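Local coordinates for Cry23AA1 (Bacillus thuringiensis, PDB 4RHZ), which forms a binary complex with Cry37Aa1, binds zinc and probably acts as a pore-forming insecticidal toxin of the aerolysin family, at residues T43-E48 with F101-V106; P66-V71 with K139-P144; H132-S137 with L225-Q230; V231-L236 with I246-N251. One frame throughout, in Å; residues are numbered along the deposited sequence. Where two conformers were deposited one is given.

Contact 1 of 4, residues T43-E48 with F101-V106; sequences TEIPTE and FKFGFV
Ile-45 CG1 and Phe-105 CG both lie beside the backbone N and anti to the carbonyl carbon (chi1 -51° and -67°), which sets the two side chains next to each other, pointing the same way on one face of a sheet. CG1 of Ile-45 then lies over the Phe-105 ring as a CH-pi contact, 4.0 Å from the ring centroid. Further out, CD1 of Ile-45 bends back along the partner strand and meets CB of Phe-103 at 3.8 Å. A branched aliphatic chain suits this place, because CG1 and CD1 can serve two different aromatic neighbours. At the rim of the Phe-105 ring, the carbonyl oxygen of Thr-47 lies in the ring plane, 3.4 Å from CD2.

The backbones pair in parallel, with Glu-44 opposite Gly-104 and Ile-45 opposite Phe-105. Strand 44-45 thereby forms an outermost strand, within this chain, of a small four-stranded mixed sheet in an aerolysin-type fold. Three bonds carry the pairing: Gly-104 N to Thr-43 O (3.0 Å), Ile-45 N to Gly-104 O (2.7 Å) and Val-106 N to Ile-45 O (3.1 Å).

The other face, where Glu-44 sits, is more polar and exposed. Gly-104 adds no side chain there, and the Glu-44 chain bends at chi2 (-109°), bringing its carboxylate beside Val-106, while CB lies 3.7 Å from CG1 of Val-106. On the apolar face, Ile-45 and Phe-103 also rest on Tyr-159 and Val-161 of strand 146-179, while Phe-105 touches Leu-225. Glu-48 divides its carboxylate between Asn-107 and Thr-105 of the Cry37AA1 chain.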
loop_
_atom_site.group_PDB
_atom_site.type_symbol
_atom_site.label_atom_id
_atom_site.label_comp_id
_atom_site.label_asym_id
_atom_site.label_seq_id
_atom_site.Cartn_x
_atom_site.Cartn_y
_atom_site.Cartn_z
ATOM N N THR A 43 -9.802 -3.583 -6.188
ATOM C CA THR A 43 -9.833 -2.191 -5.834
ATOM C C THR A 43 -9.577 -1.918 -4.323
ATOM O O THR A 43 -9.400 -0.766 -3.906
ATOM C CB THR A 43 -11.130 -1.592 -6.366
ATOM O OG1 THR A 43 -11.030 -0.173 -6.372
ATOM C CG2 THR A 43 -12.322 -2.044 -5.559
ATOM N N GLU A 44 -9.548 -2.993 -3.528
ATOM C CA GLU A 44 -9.261 -2.928 -2.104
ATOM C C GLU A 44 -7.851 -3.375 -1.889
ATOM O O GLU A 44 -7.546 -4.559 -2.064
ATOM C CB GLU A 44 -10.185 -3.867 -1.295
ATOM C CG GLU A 44 -11.625 -3.371 -1.102
ATOM C CD GLU A 44 -11.888 -2.946 0.366
ATOM O OE1 GLU A 44 -11.927 -3.861 1.255
ATOM O OE2 GLU A 44 -12.069 -1.707 0.610
ATOM N N ILE A 45 -6.988 -2.452 -1.495
ATOM C CA ILE A 45 -5.626 -2.851 -1.238
ATOM C C ILE A 45 -5.707 -3.818 -0.081
ATOM O O ILE A 45 -6.256 -3.475 0.953
ATOM C CB ILE A 45 -4.710 -1.669 -0.840
ATOM C CG1 ILE A 45 -4.818 -0.484 -1.836
ATOM C CG2 ILE A 45 -3.285 -2.135 -0.623
ATOM C CD1 ILE A 45 -4.845 -0.951 -3.275
ATOM N N PRO A 46 -5.148 -5.021 -0.233
ATOM C CA PRO A 46 -5.272 -5.939 0.913
ATOM C C PRO A 46 -4.177 -5.775 1.967
ATOM O O PRO A 46 -3.969 -6.667 2.741
ATOM C CB PRO A 46 -5.150 -7.343 0.232
ATOM C CG PRO A 46 -4.085 -7.075 -0.869
ATOM C CD PRO A 46 -4.334 -5.610 -1.324
ATOM N N THR A 47 -3.419 -4.701 1.962
ATOM C CA THR A 47 -2.382 -4.534 2.965
ATOM C C THR A 47 -2.806 -3.288 3.771
ATOM O O THR A 47 -3.168 -2.242 3.181
ATOM C CB THR A 47 -1.016 -4.339 2.287
ATOM O OG1 THR A 47 -0.604 -5.605 1.730
ATOM C CG2 THR A 47 0.064 -3.943 3.298
ATOM N N GLU A 48 -2.817 -3.386 5.094
ATOM C CA GLU A 48 -3.321 -2.234 5.875
ATOM C C GLU A 48 -2.372 -1.029 5.844
ATOM O O GLU A 48 -1.146 -1.182 5.775
ATOM C CB GLU A 48 -3.578 -2.646 7.334
ATOM C CG GLU A 48 -4.803 -3.574 7.580
ATOM C CD GLU A 48 -5.078 -3.744 9.101
ATOM O OE1 GLU A 48 -4.342 -3.126 9.935
ATOM O OE2 GLU A 48 -6.024 -4.486 9.455
ATOM N N PHE A 101 -7.757 5.721 -10.951
ATOM C CA PHE A 101 -8.194 4.661 -10.066
ATOM C C PHE A 101 -8.493 5.170 -8.599
ATOM O O PHE A 101 -7.756 5.991 -8.008
ATOM C CB PHE A 101 -7.126 3.579 -9.951
ATOM C CG PHE A 101 -6.537 3.093 -11.242
ATOM C CD1 PHE A 101 -5.495 3.793 -11.853
ATOM C CD2 PHE A 101 -6.941 1.863 -11.783
ATOM C CE1 PHE A 101 -4.911 3.335 -12.979
ATOM C CE2 PHE A 101 -6.360 1.389 -12.919
ATOM C CZ PHE A 101 -5.341 2.120 -13.533
ATOM N N LYS A 102 -9.531 4.610 -8.006
ATOM C CA LYS A 102 -9.896 4.909 -6.638
ATOM C C LYS A 102 -9.651 3.647 -5.858
ATOM O O LYS A 102 -10.364 2.675 -6.077
ATOM C CB LYS A 102 -11.371 5.268 -6.566
ATOM C CG LYS A 102 -11.705 6.534 -7.370
ATOM C CD LYS A 102 -11.545 7.879 -6.542
ATOM C CE LYS A 102 -12.050 9.142 -7.287
ATOM N NZ LYS A 102 -13.550 9.253 -7.271
ATOM N N PHE A 103 -8.618 3.644 -5.004
ATOM C CA PHE A 103 -8.352 2.481 -4.198
ATOM C C PHE A 103 -8.784 2.694 -2.731
ATOM O O PHE A 103 -8.624 3.782 -2.164
ATOM C CB PHE A 103 -6.887 2.094 -4.257
ATOM C CG PHE A 103 -6.390 1.678 -5.625
ATOM C CD1 PHE A 103 -5.244 2.275 -6.162
ATOM C CD2 PHE A 103 -7.017 0.688 -6.343
ATOM C CE1 PHE A 103 -4.731 1.893 -7.427
ATOM C CE2 PHE A 103 -6.532 0.296 -7.629
ATOM C CZ PHE A 103 -5.378 0.897 -8.164
ATOM N N GLY A 104 -9.375 1.661 -2.141
ATOM C CA GLY A 104 -9.616 1.627 -0.696
ATOM C C GLY A 104 -8.635 0.688 -0.019
ATOM O O GLY A 104 -7.845 0.005 -0.683
ATOM N N PHE A 105 -8.678 0.636 1.299
ATOM C CA PHE A 105 -7.855 -0.316 2.060
ATOM C C PHE A 105 -8.725 -1.246 2.909
ATOM O O PHE A 105 -9.646 -0.774 3.550
ATOM C CB PHE A 105 -6.881 0.445 2.938
ATOM C CG PHE A 105 -5.846 1.181 2.172
ATOM C CD1 PHE A 105 -6.114 2.426 1.641
ATOM C CD2 PHE A 105 -4.599 0.624 1.974
ATOM C CE1 PHE A 105 -5.159 3.089 0.921
ATOM C CE2 PHE A 105 -3.644 1.297 1.289
ATOM C CZ PHE A 105 -3.915 2.527 0.755
ATOM N N VAL A 106 -8.448 -2.552 2.898
ATOM C CA VAL A 106 -9.317 -3.494 3.600
ATOM C C VAL A 106 -9.278 -3.212 5.098
ATOM O O VAL A 106 -8.227 -2.888 5.687
ATOM C CB VAL A 106 -9.029 -5.038 3.349
ATOM C CG1 VAL A 106 -9.503 -5.553 1.908
ATOM C CG2 VAL A 106 -7.583 -5.412 3.688
#

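Contact 2 of 4, residues P66-V71 with K139-P144; sequences PVESTV and KVTIPP
Residues 67-71 and 139-142 run antiparallel as neighbouring strands, Val-67 and Ser-69 forming hydrogen-bonded pairs with Ile-142 and Val-140, while Glu-68 and Thr-70 form non-hydrogen-bonded pairs with Thr-141 and Lys-139. Four N-H to O bonds hold the ladder; the shortest joins Val-140 N to Ser-69 O at 2.7 Å, and the longest, Val-67 N to Ile-142 O, spans 3.2 Å.

The side chains divide by face. On the polar face, Lys-139 sends an extended chain out from the strand, with CG turned away from its own backbone N (chi1 -151°), and reaches diagonally to Glu-68, two residues along from its paired partner Thr-70 on the same face. The salt bridge from Lys-139 NZ to Glu-68 OE2 measures 3.4 Å. The same carboxylate oxygen lies near the methylenes CD and CE, which shows the glutamate leaning along the lysine stem as well as toward its charged end. OG1 of Thr-70 touches the base of that stem, 3.5 Å from CG.

The opposite face is mostly apolar. There CD1 of Ile-142 meets CB of Ser-69 at 3.9 Å, and both side chains rest on Val-59 of strand 50-61; a small serine suits a place beside the longer isoleucine, whose CD1 reaches across to it. Just beyond the paired strands, CD of Pro-66 packs on CG of Pro-144, again at 3.9 Å. Prolines suit these positions, where a missing N-H costs the ladder nothing. Asn-61 ND2 adds a further donor to Ile-142 O.

With its ion pair on an exposed face, the contact probably draws only modest stability from charge, and the regular backbone bonds would carry most of its cohesion.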
loop_
_atom_site.group_PDB
_atom_site.type_symbol
_atom_site.label_atom_id
_atom_site.label_comp_id
_atom_site.label_asym_id
_atom_site.label_seq_id
_atom_site.Cartn_x
_atom_site.Cartn_y
_atom_site.Cartn_z
ATOM N N PRO A 66 -3.643 25.809 34.372
ATOM C CA PRO A 66 -3.537 25.334 33.019
ATOM C C PRO A 66 -2.759 26.291 32.113
ATOM O O PRO A 66 -2.819 27.513 32.305
ATOM C CB PRO A 66 -5.007 25.214 32.555
ATOM C CG PRO A 66 -5.803 25.038 33.791
ATOM C CD PRO A 66 -5.038 25.805 34.870
ATOM N N VAL A 67 -2.043 25.724 31.123
ATOM C CA VAL A 67 -1.368 26.518 30.090
ATOM C C VAL A 67 -1.875 26.077 28.705
ATOM O O VAL A 67 -2.351 24.950 28.531
ATOM C CB VAL A 67 0.175 26.394 30.196
ATOM C CG1 VAL A 67 0.870 27.355 29.246
ATOM C CG2 VAL A 67 0.642 26.685 31.610
ATOM N N GLU A 68 -1.797 26.961 27.718
ATOM C CA GLU A 68 -2.111 26.603 26.344
ATOM C C GLU A 68 -0.760 26.534 25.715
ATOM O O GLU A 68 0.104 27.354 26.020
ATOM C CB GLU A 68 -2.987 27.649 25.658
ATOM C CG GLU A 68 -4.397 27.743 26.315
ATOM C CD GLU A 68 -5.548 27.991 25.328
ATOM O OE1 GLU A 68 -6.631 27.373 25.494
ATOM O OE2 GLU A 68 -5.382 28.807 24.391
ATOM N N SER A 69 -0.554 25.519 24.874
ATOM C CA SER A 69 0.728 25.367 24.199
ATOM C C SER A 69 0.453 24.947 22.752
ATOM O O SER A 69 -0.371 24.043 22.475
ATOM C CB SER A 69 1.554 24.324 24.922
ATOM O OG SER A 69 2.925 24.402 24.617
ATOM N N THR A 70 1.129 25.620 21.830
ATOM C CA THR A 70 1.038 25.259 20.434
ATOM C C THR A 70 2.144 24.293 20.020
ATOM O O THR A 70 3.312 24.610 20.193
ATOM C CB THR A 70 1.037 26.520 19.566
ATOM O OG1 THR A 70 -0.219 27.171 19.786
ATOM C CG2 THR A 70 1.118 26.165 18.038
ATOM N N VAL A 71 1.778 23.092 19.531
ATOM C CA VAL A 71 2.838 22.181 18.974
ATOM C C VAL A 71 2.672 22.042 17.451
ATOM O O VAL A 71 1.564 21.806 16.955
ATOM C CB VAL A 71 2.862 20.761 19.624
ATOM C CG1 VAL A 71 3.377 20.832 21.067
ATOM C CG2 VAL A 71 1.478 20.139 19.632
ATOM N N LYS A 139 -3.257 23.245 19.309
ATOM C CA LYS A 139 -3.087 24.059 20.485
ATOM C C LYS A 139 -3.612 23.196 21.598
ATOM O O LYS A 139 -4.778 22.826 21.639
ATOM C CB LYS A 139 -3.914 25.308 20.329
ATOM C CG LYS A 139 -3.387 26.542 21.055
ATOM C CD LYS A 139 -4.598 27.479 21.400
ATOM C CE LYS A 139 -4.194 28.940 21.535
ATOM N NZ LYS A 139 -5.319 29.882 21.184
ATOM N N VAL A 140 -2.745 22.814 22.498
ATOM C CA VAL A 140 -3.229 21.936 23.539
ATOM C C VAL A 140 -3.283 22.670 24.880
ATOM O O VAL A 140 -2.476 23.563 25.163
ATOM C CB VAL A 140 -2.353 20.641 23.666
ATOM C CG1 VAL A 140 -0.909 20.987 23.888
ATOM C CG2 VAL A 140 -2.840 19.790 24.848
ATOM N N THR A 141 -4.234 22.254 25.693
ATOM C CA THR A 141 -4.332 22.727 27.056
ATOM C C THR A 141 -3.689 21.698 27.968
ATOM O O THR A 141 -4.152 20.559 28.037
ATOM C CB THR A 141 -5.798 22.902 27.434
ATOM O OG1 THR A 141 -6.359 23.913 26.599
ATOM C CG2 THR A 141 -5.935 23.327 28.911
ATOM N N ILE A 142 -2.630 22.107 28.640
ATOM C CA ILE A 142 -1.954 21.230 29.578
ATOM C C ILE A 142 -2.370 21.491 31.047
ATOM O O ILE A 142 -1.963 22.518 31.618
ATOM C CB ILE A 142 -0.445 21.417 29.492
ATOM C CG1 ILE A 142 -0.016 21.322 28.014
ATOM C CG2 ILE A 142 0.236 20.383 30.376
ATOM C CD1 ILE A 142 1.352 21.727 27.790
ATOM N N PRO A 143 -3.100 20.549 31.676
ATOM C CA PRO A 143 -3.413 20.776 33.076
ATOM C C PRO A 143 -2.181 20.997 33.931
ATOM O O PRO A 143 -1.071 20.746 33.508
ATOM C CB PRO A 143 -4.157 19.495 33.513
ATOM C CG PRO A 143 -4.828 19.020 32.225
ATOM C CD PRO A 143 -3.723 19.322 31.167
ATOM N N PRO A 144 -2.402 21.517 35.137
ATOM C CA PRO A 144 -1.337 21.894 36.057
ATOM C C PRO A 144 -0.626 20.644 36.475
ATOM O O PRO A 144 -1.274 19.637 36.609
ATOM C CB PRO A 144 -2.091 22.470 37.279
ATOM C CG PRO A 144 -3.529 22.726 36.824
ATOM C CD PRO A 144 -3.774 21.796 35.654
#

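Contact 3 of 4, residues H132-S137 with L225-Q230; sequences HTWSDS and LRSIIQ
Two strands that face one another across the interior of a curled sheet, as the layers of a beta-sandwich do, meet here through Trp-134, Asp-136 and Ser-227. Their axes stay 8.3 Å apart and cross at -31°, too far for backbone-to-backbone bonding, so side chains bridge the gap, one of them reaching the facing backbone.

The six-membered part of the Trp-134 indole meets that backbone obliquely. CZ3 is 3.5 Å from Ser-227 N, CE3 is 3.6 Å from Ser-227 CB, and the carbonyl oxygen of Leu-225 sits at the ring edge, in its plane. A broad flat group suits a place where one side chain must span the space between layers. Leu-225 and Arg-226 here form a classic beta bulge opposite Gln-155 of strand 146-179. The strand bearing the tryptophan also supplies Glu-130 and His-132, which bind zinc together with His-79 of strand 67-90; the metal lies about 8 Å from the Trp-134 side chain.

Ser-227 swings OG between its backbone N and carbonyl carbon (chi1 64°) and donates to Asp-136 OD1. The modelled 2.5 Å is very short and its exact value doubtful. Tyr-152 OH also bonds OD1 and Ser-253 OG bonds OD2, so this buried carboxylate has polar partners on both oxygens; Ser-253 N bonds Ser-227 OG. Beyond it, Ile-229 CD1 packs against Asp-136 CB at 4.0 Å, covering its aliphatic part.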
loop_
_atom_site.group_PDB
_atom_site.type_symbol
_atom_site.label_atom_id
_atom_site.label_comp_id
_atom_site.label_asym_id
_atom_site.label_seq_id
_atom_site.Cartn_x
_atom_site.Cartn_y
_atom_site.Cartn_z
ATOM N N HIS A 132 6.722 15.684 -0.645
ATOM C CA HIS A 132 5.606 16.383 -0.073
ATOM C C HIS A 132 5.986 16.831 1.342
ATOM O O HIS A 132 6.730 16.157 2.062
ATOM C CB HIS A 132 4.319 15.556 -0.170
ATOM C CG HIS A 132 3.634 15.667 -1.503
ATOM N ND1 HIS A 132 3.409 16.879 -2.128
ATOM C CD2 HIS A 132 3.148 14.722 -2.342
ATOM C CE1 HIS A 132 2.799 16.675 -3.283
ATOM N NE2 HIS A 132 2.622 15.376 -3.429
ATOM N N THR A 133 5.556 18.032 1.688
ATOM C CA THR A 133 5.889 18.599 2.992
ATOM C C THR A 133 4.587 18.598 3.753
ATOM O O THR A 133 3.648 19.308 3.371
ATOM C CB THR A 133 6.472 20.028 2.876
ATOM O OG1 THR A 133 7.734 19.941 2.203
ATOM C CG2 THR A 133 6.716 20.649 4.295
ATOM N N TRP A 134 4.511 17.720 4.748
ATOM C CA TRP A 134 3.406 17.711 5.719
ATOM C C TRP A 134 3.715 18.798 6.778
ATOM O O TRP A 134 4.838 18.954 7.186
ATOM C CB TRP A 134 3.282 16.322 6.381
ATOM C CG TRP A 134 2.951 15.230 5.396
ATOM C CD1 TRP A 134 3.812 14.649 4.521
ATOM C CD2 TRP A 134 1.671 14.609 5.174
ATOM N NE1 TRP A 134 3.148 13.714 3.751
ATOM C CE2 TRP A 134 1.838 13.662 4.137
ATOM C CE3 TRP A 134 0.410 14.780 5.727
ATOM C CZ2 TRP A 134 0.781 12.890 3.627
ATOM C CZ3 TRP A 134 -0.638 14.015 5.248
ATOM C CH2 TRP A 134 -0.441 13.078 4.186
ATOM N N SER A 135 2.727 19.594 7.144
ATOM C CA SER A 135 2.891 20.532 8.250
ATOM C C SER A 135 1.605 20.600 9.075
ATOM O O SER A 135 0.518 20.738 8.545
ATOM C CB SER A 135 3.343 21.910 7.725
ATOM O OG SER A 135 4.642 21.804 7.137
ATOM N N ASP A 136 1.714 20.462 10.378
ATOM C CA ASP A 136 0.502 20.404 11.134
ATOM C C ASP A 136 0.774 21.096 12.471
ATOM O O ASP A 136 1.926 21.104 12.967
ATOM C CB ASP A 136 0.142 18.915 11.375
ATOM C CG ASP A 136 -0.430 18.192 10.117
ATOM O OD1 ASP A 136 0.279 17.298 9.551
ATOM O OD2 ASP A 136 -1.593 18.468 9.736
ATOM N N SER A 137 -0.272 21.635 13.087
ATOM C CA SER A 137 -0.116 22.150 14.441
ATOM C C SER A 137 -1.427 22.196 15.134
ATOM O O SER A 137 -2.485 22.127 14.506
ATOM C CB SER A 137 0.544 23.512 14.478
ATOM O OG SER A 137 -0.282 24.379 13.818
ATOM N N LEU A 225 -0.606 8.840 3.601
ATOM C CA LEU A 225 -2.003 9.071 3.381
ATOM C C LEU A 225 -2.596 10.161 4.241
ATOM O O LEU A 225 -3.531 10.831 3.803
ATOM C CB LEU A 225 -2.798 7.823 3.640
ATOM C CG LEU A 225 -2.384 6.549 2.921
ATOM C CD1 LEU A 225 -3.127 5.411 3.633
ATOM C CD2 LEU A 225 -2.802 6.630 1.395
ATOM N N ARG A 226 -2.102 10.279 5.483
ATOM C CA ARG A 226 -2.573 11.270 6.451
ATOM C C ARG A 226 -1.640 11.362 7.632
ATOM O O ARG A 226 -0.836 10.418 7.884
ATOM C CB ARG A 226 -3.972 11.021 6.920
ATOM C CG ARG A 226 -4.250 9.607 7.197
ATOM C CD ARG A 226 -5.073 9.546 8.367
ATOM N NE ARG A 226 -6.387 9.059 8.109
ATOM C CZ ARG A 226 -7.496 9.532 8.702
ATOM N NH1 ARG A 226 -7.446 10.556 9.574
ATOM N NH2 ARG A 226 -8.669 8.978 8.404
ATOM N N SER A 227 -1.686 12.536 8.280
ATOM C CA SER A 227 -0.887 12.860 9.452
ATOM C C SER A 227 -1.869 12.892 10.638
ATOM O O SER A 227 -3.072 13.183 10.480
ATOM C CB SER A 227 -0.142 14.192 9.274
ATOM O OG SER A 227 -1.102 15.271 9.162
ATOM N N ILE A 228 -1.374 12.490 11.799
ATOM C CA ILE A 228 -2.137 12.500 13.021
ATOM C C ILE A 228 -1.189 13.085 14.125
ATOM O O ILE A 228 0.051 12.856 14.099
ATOM C CB ILE A 228 -2.546 11.074 13.377
ATOM C CG1 ILE A 228 -3.614 10.576 12.426
ATOM C CG2 ILE A 228 -3.138 10.993 14.807
ATOM C CD1 ILE A 228 -3.838 9.059 12.510
ATOM N N ILE A 229 -1.751 13.872 15.051
ATOM C CA ILE A 229 -1.003 14.330 16.244
ATOM C C ILE A 229 -1.536 13.554 17.409
ATOM O O ILE A 229 -2.730 13.612 17.716
ATOM C CB ILE A 229 -1.157 15.812 16.464
ATOM C CG1 ILE A 229 -0.406 16.544 15.327
ATOM C CG2 ILE A 229 -0.563 16.192 17.819
ATOM C CD1 ILE A 229 -0.715 17.995 15.221
ATOM N N GLN A 230 -0.686 12.764 18.035
ATOM C CA GLN A 230 -1.181 11.872 19.032
ATOM C C GLN A 230 -0.715 12.420 20.390
ATOM O O GLN A 230 0.495 12.557 20.641
ATOM C CB GLN A 230 -0.574 10.463 18.770
ATOM C CG GLN A 230 -0.702 9.473 19.894
ATOM C CD GLN A 230 0.221 8.270 19.735
ATOM O OE1 GLN A 230 -0.007 7.440 18.839
ATOM N NE2 GLN A 230 1.207 8.117 20.644
#

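Contact 4 of 4, residues V231-L236 with I246-N251; sequences VTEYPL and ITYLIN
Val-231 lies over one face of the Tyr-248 ring, its CB 3.9 Å from the ring centroid in a CH-pi contact, while the carboxylate of Glu-233 comes to the ring edge with OE2 3.7 Å from CE2. The planes of carboxylate and ring stand 80° apart, so the two groups do not stack. Tyr-248 reaches this position by placing CG between its backbone N and carbonyl carbon (chi1 56°), which leans the ring across toward the neighbouring strand, where it stands beside the valine, both side chains pointing the same way. CG1 of Val-231 reaches CZ of the ring at 3.6 Å, and its other branch, CG2, meets CD1 of Ile-250 at 4.0 Å. Beta-branched valine suits this spot, since its two methyls can serve two partners at once. Further along the same face, CG2 of Ile-246 packs against the aliphatic stem and carboxyl carbon of Glu-233, the closest approach being 3.8 Å to CD.

The two strands form an antiparallel hairpin, with Val-231 and Tyr-248, then Glu-233 and Ile-246, as hydrogen-bonded pairs. Four backbone bonds join them, the shortest being Glu-233 N to Ile-246 O at 2.7 Å.

On the reverse face, the non-hydrogen-bonded pair Thr-232 and Thr-247 meets through its hydroxyls, OG1 to OG1, at 2.8 Å. Thr-247 OG1 also bonds Tyr-30 OH of the Cry37AA1 chain, and the backbone O of Thr-247 takes a bond from Gln-72 NE2 of that chain. The hairpin therefore presents two chemistries: a largely apolar face, with the Glu-233 carboxylate at its ring edge, turned toward strand 126-142, and a threonine face whose linked hydroxyls continue into the partner protein.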
loop_
_atom_site.group_PDB
_atom_site.type_symbol
_atom_site.label_atom_id
_atom_site.label_comp_id
_atom_site.label_asym_id
_atom_site.label_seq_id
_atom_site.Cartn_x
_atom_site.Cartn_y
_atom_site.Cartn_z
ATOM N N VAL A 231 -1.667 12.724 21.266
ATOM C CA VAL A 231 -1.315 13.471 22.510
ATOM C C VAL A 231 -1.566 12.643 23.729
ATOM O O VAL A 231 -2.715 12.203 23.992
ATOM C CB VAL A 231 -2.077 14.798 22.619
ATOM C CG1 VAL A 231 -1.655 15.564 23.943
ATOM C CG2 VAL A 231 -1.756 15.715 21.384
ATOM N N THR A 232 -0.491 12.441 24.485
ATOM C CA THR A 232 -0.588 11.804 25.809
ATOM C C THR A 232 -0.350 12.768 26.995
ATOM O O THR A 232 0.705 13.419 27.065
ATOM C CB THR A 232 0.422 10.594 25.916
ATOM O OG1 THR A 232 0.107 9.644 24.865
ATOM C CG2 THR A 232 0.241 9.896 27.188
ATOM N N GLU A 233 -1.302 12.851 27.932
ATOM C CA GLU A 233 -1.063 13.670 29.164
ATOM C C GLU A 233 -0.762 12.729 30.279
ATOM O O GLU A 233 -1.478 11.787 30.453
ATOM C CB GLU A 233 -2.298 14.439 29.624
ATOM C CG GLU A 233 -3.018 15.194 28.605
ATOM C CD GLU A 233 -4.247 16.015 29.154
ATOM O OE1 GLU A 233 -4.600 15.965 30.391
ATOM O OE2 GLU A 233 -4.856 16.711 28.317
ATOM N N TYR A 234 0.282 13.009 31.029
ATOM C CA TYR A 234 0.598 12.233 32.172
ATOM C C TYR A 234 0.953 13.139 33.353
ATOM O O TYR A 234 1.544 14.209 33.208
ATOM C CB TYR A 234 1.737 11.285 31.903
ATOM C CG TYR A 234 1.659 10.077 32.796
ATOM C CD1 TYR A 234 0.831 8.991 32.458
ATOM C CD2 TYR A 234 2.401 10.008 33.981
ATOM C CE1 TYR A 234 0.760 7.859 33.270
ATOM C CE2 TYR A 234 2.328 8.883 34.801
ATOM C CZ TYR A 234 1.495 7.821 34.440
ATOM O OH TYR A 234 1.416 6.714 35.225
ATOM N N PRO A 235 0.521 12.736 34.549
ATOM C CA PRO A 235 0.825 13.531 35.789
ATOM C C PRO A 235 2.300 13.673 36.059
ATOM O O PRO A 235 3.060 12.716 35.881
ATOM C CB PRO A 235 0.210 12.687 36.908
ATOM C CG PRO A 235 -0.634 11.561 36.194
ATOM C CD PRO A 235 -0.714 11.940 34.721
ATOM N N LEU A 236 2.733 14.876 36.428
ATOM C CA LEU A 236 4.071 15.014 37.007
ATOM C C LEU A 236 4.149 14.534 38.479
ATOM O O LEU A 236 3.167 14.589 39.212
ATOM C CB LEU A 236 4.567 16.439 36.868
ATOM C CG LEU A 236 5.070 16.736 35.459
ATOM C CD1 LEU A 236 5.139 18.262 35.273
ATOM C CD2 LEU A 236 6.456 15.996 35.201
ATOM N N ILE A 246 -4.093 10.249 29.958
ATOM C CA ILE A 246 -4.991 10.057 28.848
ATOM C C ILE A 246 -4.223 10.207 27.522
ATOM O O ILE A 246 -3.344 11.106 27.404
ATOM C CB ILE A 246 -6.211 11.020 28.917
ATOM C CG1 ILE A 246 -7.245 10.661 27.829
ATOM C CG2 ILE A 246 -5.784 12.518 28.871
ATOM C CD1 ILE A 246 -8.504 11.550 27.827
ATOM N N THR A 247 -4.548 9.347 26.533
ATOM C CA THR A 247 -4.088 9.568 25.173
ATOM C C THR A 247 -5.245 9.895 24.232
ATOM O O THR A 247 -6.206 9.150 24.182
ATOM C CB THR A 247 -3.337 8.358 24.643
ATOM O OG1 THR A 247 -2.130 8.133 25.414
ATOM C CG2 THR A 247 -2.980 8.551 23.113
ATOM N N TYR A 248 -5.174 11.010 23.507
ATOM C CA TYR A 248 -6.220 11.309 22.492
ATOM C C TYR A 248 -5.542 11.713 21.156
ATOM O O TYR A 248 -4.357 12.044 21.136
ATOM C CB TYR A 248 -7.206 12.421 22.956
ATOM C CG TYR A 248 -6.514 13.721 23.342
ATOM C CD1 TYR A 248 -6.447 14.797 22.457
ATOM C CD2 TYR A 248 -5.934 13.881 24.608
ATOM C CE1 TYR A 248 -5.786 15.978 22.802
ATOM C CE2 TYR A 248 -5.281 15.086 24.985
ATOM C CZ TYR A 248 -5.224 16.124 24.087
ATOM O OH TYR A 248 -4.542 17.291 24.429
ATOM N N LEU A 249 -6.270 11.652 20.043
ATOM C CA LEU A 249 -5.646 11.870 18.719
ATOM C C LEU A 249 -6.321 12.980 18.000
ATOM O O LEU A 249 -7.541 13.040 17.964
ATOM C CB LEU A 249 -5.770 10.624 17.880
ATOM C CG LEU A 249 -5.203 9.332 18.481
ATOM C CD1 LEU A 249 -5.721 8.147 17.674
ATOM C CD2 LEU A 249 -3.754 9.339 18.554
ATOM N N ILE A 250 -5.526 13.880 17.449
ATOM C CA ILE A 250 -6.049 15.008 16.718
ATOM C C ILE A 250 -5.666 14.818 15.204
ATOM O O ILE A 250 -4.485 14.664 14.870
ATOM C CB ILE A 250 -5.370 16.294 17.237
ATOM C CG1 ILE A 250 -5.714 16.554 18.710
ATOM C CG2 ILE A 250 -5.734 17.535 16.338
ATOM C CD1 ILE A 250 -4.688 17.487 19.332
ATOM N N ASN A 251 -6.654 14.772 14.313
ATOM C CA ASN A 251 -6.364 14.779 12.873
ATOM C C ASN A 251 -5.535 15.952 12.447
ATOM O O ASN A 251 -5.856 17.098 12.810
ATOM C CB ASN A 251 -7.634 14.751 12.103
ATOM C CG ASN A 251 -8.322 13.483 12.311
ATOM O OD1 ASN A 251 -7.670 12.409 12.404
ATOM N ND2 ASN A 251 -9.626 13.550 12.413
#

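Contact 3 is the buried one, contacts 1 and 4 are partly buried, and contact 2 lies at the surface, 42 Å from the chain centre. Contacts 1, 2 and 4 are ladders of neighbouring strands, parallel in the first and antiparallel in the others; contact 3 instead relies on side chains across layers. Contacts 2 and 3 share strand 126-142, and contacts 3 and 4 share strand 211-235. Contacts 2, 3 and 4 all belong to one large sheet, whereas contact 1 lies in a smaller sheet and meets contact 3 through Phe-105 and Leu-225. Chemistry follows position: an ion pair at the surface, a bonded carboxylate inside, and hydroxyls at the Cry37AA1 interface.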